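Local coordinates for protein putative phosphosugar isomerase (Clostridium difficile, PDB 3G68) that is probably a double-SIS-domain phosphosugar isomerase, related to the isomerase part of glucosamine-6-phosphate synthase, that binds and interconverts sugar phosphates, at residues K143-M155 with Y308-L320. Numbering follows the deposited sequence.
Sequences KTKGYYCTKLNLM and YYQTFNFIVPIQL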
loop_
_atom_site.group_PDB
_atom_site.type_symbol
_atom_site.label_atom_id
_atom_site.label_comp_id
_atom_site.label_asym_id
_atom_site.label_seq_id
_atom_site.Cartn_x
_atom_site.Cartn_y
_atom_site.Cartn_z
ATOM N N LYS B 143 -32.731 42.922 -2.735
ATOM C CA LYS B 143 -31.436 42.437 -3.279
ATOM C C LYS B 143 -30.481 42.001 -2.183
ATOM O O LYS B 143 -30.320 42.720 -1.172
ATOM C CB LYS B 143 -30.722 43.521 -4.104
ATOM C CG LYS B 143 -31.545 44.172 -5.236
ATOM C CD LYS B 143 -31.715 43.241 -6.405
ATOM C CE LYS B 143 -32.211 43.977 -7.644
ATOM N NZ LYS B 143 -33.625 44.320 -7.622
ATOM N N THR B 144 -29.830 40.852 -2.410
ATOM C CA THR B 144 -28.843 40.267 -1.485
ATOM C C THR B 144 -27.580 39.964 -2.260
ATOM O O THR B 144 -26.539 40.574 -2.039
ATOM C CB THR B 144 -29.430 39.015 -0.788
ATOM O OG1 THR B 144 -29.926 38.101 -1.756
ATOM C CG2 THR B 144 -30.624 39.411 0.167
ATOM N N LYS B 145 -27.676 39.013 -3.171
ATOM C CA LYS B 145 -26.574 38.658 -4.078
ATOM C C LYS B 145 -25.877 39.883 -4.672
ATOM O O LYS B 145 -24.655 39.988 -4.678
ATOM C CB LYS B 145 -27.156 37.805 -5.232
ATOM C CG LYS B 145 -26.199 37.487 -6.348
ATOM C CD LYS B 145 -26.859 36.576 -7.391
ATOM C CE LYS B 145 -27.954 37.277 -8.209
ATOM N NZ LYS B 145 -28.289 36.474 -9.470
ATOM N N GLY B 146 -26.669 40.793 -5.221
ATOM C CA GLY B 146 -26.134 42.006 -5.850
ATOM C C GLY B 146 -25.353 42.920 -4.925
ATOM O O GLY B 146 -24.364 43.526 -5.343
ATOM N N TYR B 147 -25.772 42.977 -3.665
ATOM C CA TYR B 147 -25.076 43.755 -2.647
ATOM C C TYR B 147 -23.666 43.170 -2.447
ATOM O O TYR B 147 -22.694 43.905 -2.571
ATOM C CB TYR B 147 -25.890 43.788 -1.332
ATOM C CG TYR B 147 -25.214 44.528 -0.185
ATOM C CD1 TYR B 147 -24.862 45.873 -0.308
ATOM C CD2 TYR B 147 -24.902 43.883 1.014
ATOM C CE1 TYR B 147 -24.248 46.546 0.728
ATOM C CE2 TYR B 147 -24.263 44.565 2.055
ATOM C CZ TYR B 147 -23.957 45.897 1.901
ATOM O OH TYR B 147 -23.362 46.610 2.921
ATOM N N TYR B 148 -23.569 41.870 -2.120
ATOM C CA TYR B 148 -22.283 41.167 -1.952
ATOM C C TYR B 148 -21.374 41.286 -3.192
ATOM O O TYR B 148 -20.191 41.594 -3.080
ATOM C CB TYR B 148 -22.487 39.699 -1.630
ATOM C CG TYR B 148 -23.030 39.470 -0.241
ATOM C CD1 TYR B 148 -22.243 39.726 0.891
ATOM C CD2 TYR B 148 -24.308 38.975 -0.052
ATOM C CE1 TYR B 148 -22.743 39.515 2.180
ATOM C CE2 TYR B 148 -24.805 38.744 1.229
ATOM C CZ TYR B 148 -24.023 39.024 2.330
ATOM O OH TYR B 148 -24.494 38.817 3.596
ATOM N N CYS B 149 -21.934 41.045 -4.376
ATOM C CA CYS B 149 -21.128 41.093 -5.580
ATOM C C CYS B 149 -20.674 42.524 -5.918
ATOM O O CYS B 149 -19.626 42.673 -6.523
ATOM C CB CYS B 149 -21.859 40.451 -6.759
ATOM S SG CYS B 149 -22.159 38.694 -6.614
ATOM N N THR B 150 -21.421 43.560 -5.508
ATOM C CA THR B 150 -21.033 44.969 -5.762
ATOM C C THR B 150 -19.895 45.363 -4.789
ATOM O O THR B 150 -18.886 45.979 -5.184
ATOM C CB THR B 150 -22.268 45.921 -5.667
ATOM O OG1 THR B 150 -23.212 45.565 -6.707
ATOM C CG2 THR B 150 -21.870 47.402 -5.793
ATOM N N LYS B 151 -20.027 44.989 -3.512
ATOM C CA LYS B 151 -18.938 45.192 -2.560
ATOM C C LYS B 151 -17.648 44.497 -3.050
ATOM O O LYS B 151 -16.582 45.088 -3.018
ATOM C CB LYS B 151 -19.289 44.664 -1.185
ATOM C CG LYS B 151 -20.405 45.433 -0.481
ATOM C CD LYS B 151 -20.533 44.957 0.969
ATOM C CE LYS B 151 -21.122 43.523 1.098
ATOM N NZ LYS B 151 -21.368 43.158 2.505
ATOM N N LEU B 152 -17.763 43.248 -3.505
ATOM C CA LEU B 152 -16.603 42.521 -4.029
ATOM C C LEU B 152 -15.993 43.270 -5.209
ATOM O O LEU B 152 -14.787 43.453 -5.270
ATOM C CB LEU B 152 -16.990 41.115 -4.492
ATOM C CG LEU B 152 -15.901 40.217 -5.083
ATOM C CD1 LEU B 152 -14.687 40.050 -4.166
ATOM C CD2 LEU B 152 -16.519 38.834 -5.354
ATOM N N ASN B 153 -16.837 43.708 -6.128
ATOM C CA ASN B 153 -16.398 44.432 -7.344
ATOM C C ASN B 153 -15.601 45.698 -7.014
ATOM O O ASN B 153 -14.573 45.988 -7.647
ATOM C CB ASN B 153 -17.608 44.779 -8.238
ATOM C CG ASN B 153 -17.390 44.391 -9.692
ATOM O OD1 ASN B 153 -16.942 43.274 -9.980
ATOM N ND2 ASN B 153 -17.720 45.289 -10.612
ATOM N N LEU B 154 -16.075 46.432 -6.008
ATOM C CA LEU B 154 -15.384 47.606 -5.469
ATOM C C LEU B 154 -14.024 47.249 -4.835
ATOM O O LEU B 154 -13.054 47.984 -4.990
ATOM C CB LEU B 154 -16.244 48.322 -4.444
ATOM C CG LEU B 154 -17.424 49.127 -4.997
ATOM C CD1 LEU B 154 -18.435 49.413 -3.894
ATOM C CD2 LEU B 154 -16.910 50.416 -5.637
HETATM N N MSE B 155 -13.964 46.143 -4.102
HETATM C CA MSE B 155 -12.723 45.715 -3.521
HETATM C C MSE B 155 -11.726 45.319 -4.620
HETATM O O MSE B 155 -10.557 45.630 -4.503
HETATM C CB MSE B 155 -12.931 44.548 -2.549
HETATM C CG MSE B 155 -13.629 44.962 -1.275
HETATM SE SE MSE B 155 -13.783 43.420 -0.116
HETATM C CE MSE B 155 -14.257 44.280 1.556
ATOM N N TYR B 308 -12.278 43.787 7.331
ATOM C CA TYR B 308 -12.801 44.104 6.030
ATOM C C TYR B 308 -13.543 42.916 5.426
ATOM O O TYR B 308 -14.668 43.068 4.962
ATOM C CB TYR B 308 -11.684 44.529 5.091
ATOM C CG TYR B 308 -10.801 45.623 5.655
ATOM C CD1 TYR B 308 -11.313 46.896 5.877
ATOM C CD2 TYR B 308 -9.446 45.385 5.946
ATOM C CE1 TYR B 308 -10.523 47.908 6.392
ATOM C CE2 TYR B 308 -8.641 46.400 6.474
ATOM C CZ TYR B 308 -9.185 47.666 6.676
ATOM O OH TYR B 308 -8.415 48.696 7.180
ATOM N N TYR B 309 -12.942 41.736 5.464
ATOM C CA TYR B 309 -13.548 40.571 4.770
ATOM C C TYR B 309 -14.716 39.900 5.488
ATOM O O TYR B 309 -15.483 39.138 4.866
ATOM C CB TYR B 309 -12.469 39.549 4.313
ATOM C CG TYR B 309 -11.364 40.197 3.488
ATOM C CD1 TYR B 309 -11.656 41.120 2.486
ATOM C CD2 TYR B 309 -10.017 39.892 3.726
ATOM C CE1 TYR B 309 -10.630 41.735 1.741
ATOM C CE2 TYR B 309 -9.019 40.469 2.978
ATOM C CZ TYR B 309 -9.322 41.397 2.000
ATOM O OH TYR B 309 -8.323 41.994 1.271
ATOM N N GLN B 310 -14.888 40.213 6.763
ATOM C CA GLN B 310 -16.065 39.758 7.529
ATOM C C GLN B 310 -17.353 40.239 6.886
ATOM O O GLN B 310 -18.421 39.691 7.175
ATOM C CB GLN B 310 -15.998 40.236 8.990
ATOM C CG GLN B 310 -16.084 41.766 9.149
ATOM C CD GLN B 310 -16.015 42.237 10.602
ATOM O OE1 GLN B 310 -16.312 41.504 11.536
ATOM N NE2 GLN B 310 -15.610 43.472 10.779
ATOM N N THR B 311 -17.273 41.274 6.053
ATOM C CA THR B 311 -18.433 41.791 5.339
ATOM C C THR B 311 -19.122 40.702 4.486
ATOM O O THR B 311 -20.285 40.793 4.195
ATOM C CB THR B 311 -18.086 43.033 4.464
ATOM O OG1 THR B 311 -19.299 43.675 4.033
ATOM C CG2 THR B 311 -17.236 42.633 3.250
ATOM N N PHE B 312 -18.399 39.678 4.076
ATOM C CA PHE B 312 -19.011 38.605 3.273
ATOM C C PHE B 312 -19.773 37.566 4.053
ATOM O O PHE B 312 -20.268 36.616 3.451
ATOM C CB PHE B 312 -17.964 37.957 2.367
ATOM C CG PHE B 312 -17.392 38.920 1.424
ATOM C CD1 PHE B 312 -18.218 39.526 0.469
ATOM C CD2 PHE B 312 -16.060 39.321 1.520
ATOM C CE1 PHE B 312 -17.689 40.495 -0.400
ATOM C CE2 PHE B 312 -15.546 40.270 0.641
ATOM C CZ PHE B 312 -16.365 40.851 -0.315
ATOM N N ASN B 313 -19.819 37.705 5.380
ATOM C CA ASN B 313 -20.581 36.796 6.209
ATOM C C ASN B 313 -21.525 37.412 7.223
ATOM O O ASN B 313 -22.519 36.788 7.540
ATOM C CB ASN B 313 -19.628 35.940 7.054
ATOM C CG ASN B 313 -18.644 35.105 6.237
ATOM O OD1 ASN B 313 -17.590 34.773 6.758
ATOM N ND2 ASN B 313 -18.986 34.737 4.996
ATOM N N PHE B 314 -21.231 38.607 7.746
ATOM C CA PHE B 314 -21.927 39.068 8.965
ATOM C C PHE B 314 -23.442 39.212 8.920
ATOM O O PHE B 314 -24.123 38.810 9.874
ATOM C CB PHE B 314 -21.327 40.359 9.545
ATOM C CG PHE B 314 -20.982 40.230 10.983
ATOM C CD1 PHE B 314 -21.966 40.009 11.929
ATOM C CD2 PHE B 314 -19.643 40.262 11.387
ATOM C CE1 PHE B 314 -21.623 39.861 13.292
ATOM C CE2 PHE B 314 -19.300 40.085 12.700
ATOM C CZ PHE B 314 -20.292 39.873 13.656
ATOM N N ILE B 315 -23.976 39.762 7.836
ATOM C CA ILE B 315 -25.406 40.011 7.766
ATOM C C ILE B 315 -26.226 38.905 7.093
ATOM O O ILE B 315 -27.441 39.041 6.955
ATOM C CB ILE B 315 -25.761 41.415 7.205
ATOM C CG1 ILE B 315 -25.386 41.592 5.747
ATOM C CG2 ILE B 315 -25.110 42.517 8.032
ATOM C CD1 ILE B 315 -26.019 42.877 5.168
ATOM N N VAL B 316 -25.575 37.804 6.707
ATOM C CA VAL B 316 -26.300 36.625 6.161
ATOM C C VAL B 316 -27.538 36.274 7.012
ATOM O O VAL B 316 -28.624 36.103 6.452
ATOM C CB VAL B 316 -25.355 35.401 5.963
ATOM C CG1 VAL B 316 -26.119 34.107 5.663
ATOM C CG2 VAL B 316 -24.420 35.681 4.840
ATOM N N PRO B 317 -27.383 36.144 8.350
ATOM C CA PRO B 317 -28.554 35.849 9.200
ATOM C C PRO B 317 -29.711 36.818 9.091
ATOM O O PRO B 317 -30.865 36.401 9.122
ATOM C CB PRO B 317 -27.978 35.843 10.621
ATOM C CG PRO B 317 -26.593 36.318 10.486
ATOM C CD PRO B 317 -26.138 36.071 9.140
ATOM N N ILE B 318 -29.400 38.106 8.946
ATOM C CA ILE B 318 -30.418 39.128 8.884
ATOM C C ILE B 318 -31.111 39.045 7.522
ATOM O O ILE B 318 -32.330 39.110 7.463
ATOM C CB ILE B 318 -29.866 40.572 9.118
ATOM C CG1 ILE B 318 -29.163 40.677 10.472
ATOM C CG2 ILE B 318 -31.023 41.559 9.082
ATOM C CD1 ILE B 318 -30.057 40.366 11.607
ATOM N N GLN B 319 -30.349 38.900 6.440
ATOM C CA GLN B 319 -30.963 38.687 5.122
ATOM C C GLN B 319 -31.800 37.445 5.095
ATOM O O GLN B 319 -32.834 37.423 4.420
ATOM C CB GLN B 319 -29.895 38.601 4.033
ATOM C CG GLN B 319 -29.180 39.905 3.788
ATOM C CD GLN B 319 -27.853 39.699 3.120
ATOM O OE1 GLN B 319 -27.175 38.683 3.349
ATOM N NE2 GLN B 319 -27.456 40.659 2.277
ATOM N N LEU B 320 -31.395 36.385 5.802
ATOM C CA LEU B 320 -32.207 35.170 5.836
ATOM C C LEU B 320 -33.522 35.410 6.551
ATOM O O LEU B 320 -34.565 34.844 6.155
ATOM C CB LEU B 320 -31.457 33.938 6.359
ATOM C CG LEU B 320 -32.197 32.618 6.237
ATOM C CD1 LEU B 320 -32.653 32.330 4.770
ATOM C CD2 LEU B 320 -31.296 31.500 6.726
HETATM O O HOH W 1 -28.787 42.811 1.221
#
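With CG anti to its carbonyl carbon (chi1 -71°), Tyr148 carries its ring off helix 145-165 until the hydroxyl end reaches Gln319, whose own chain runs extended beyond CG to meet it. Tyr148 OH donates to Gln319 OE1 at 2.7 Å, the hydroxyl tilted out of the carbonyl plane, while the ring and the amide stand 73° apart. The other end of that amide is held too: Gln319 NE2 gives a hydrogen bond to a water that in turn donates to Lys143 O, so both polar atoms of the glutamine have partners. Along the same tyrosine, Thr311 O lies in the ring plane at the edge, 3.4 Å from Tyr148 CE1, and Val316 CG2 packs against the hydroxyl.

One turn on, Lys151 bends at chi3 (-71°), passes CE over the rim of one face of the Tyr147 ring and meets Thr311 tip to tip. Its NZ bonds Thr311 OG1 at 2.6 Å and, from above the carbonyl plane, Thr311 O at 3.1 Å. Asp222 completes this buried cluster, with a salt bridge to Lys151 and hydrogen bonds from Tyr147 OH and Thr311 OG1, so that three partners grip NZ: Thr311 OG1, Thr311 O and Asp222. Farther along, selenomethionine Met155 makes Met-aromatic contacts with the edges of two rings, its SE 3.6 Å from Phe312 CZ and 4.0 Å from Tyr309 CE1.

The contact thus joins helix 145-165, which begins within the first SIS domain, to the segment entering helix 316-324, which follows the last strand, 299-300, of the second parallel sheet, with helices 4-20, 43-59, 170-184 and 187-200 packed around it.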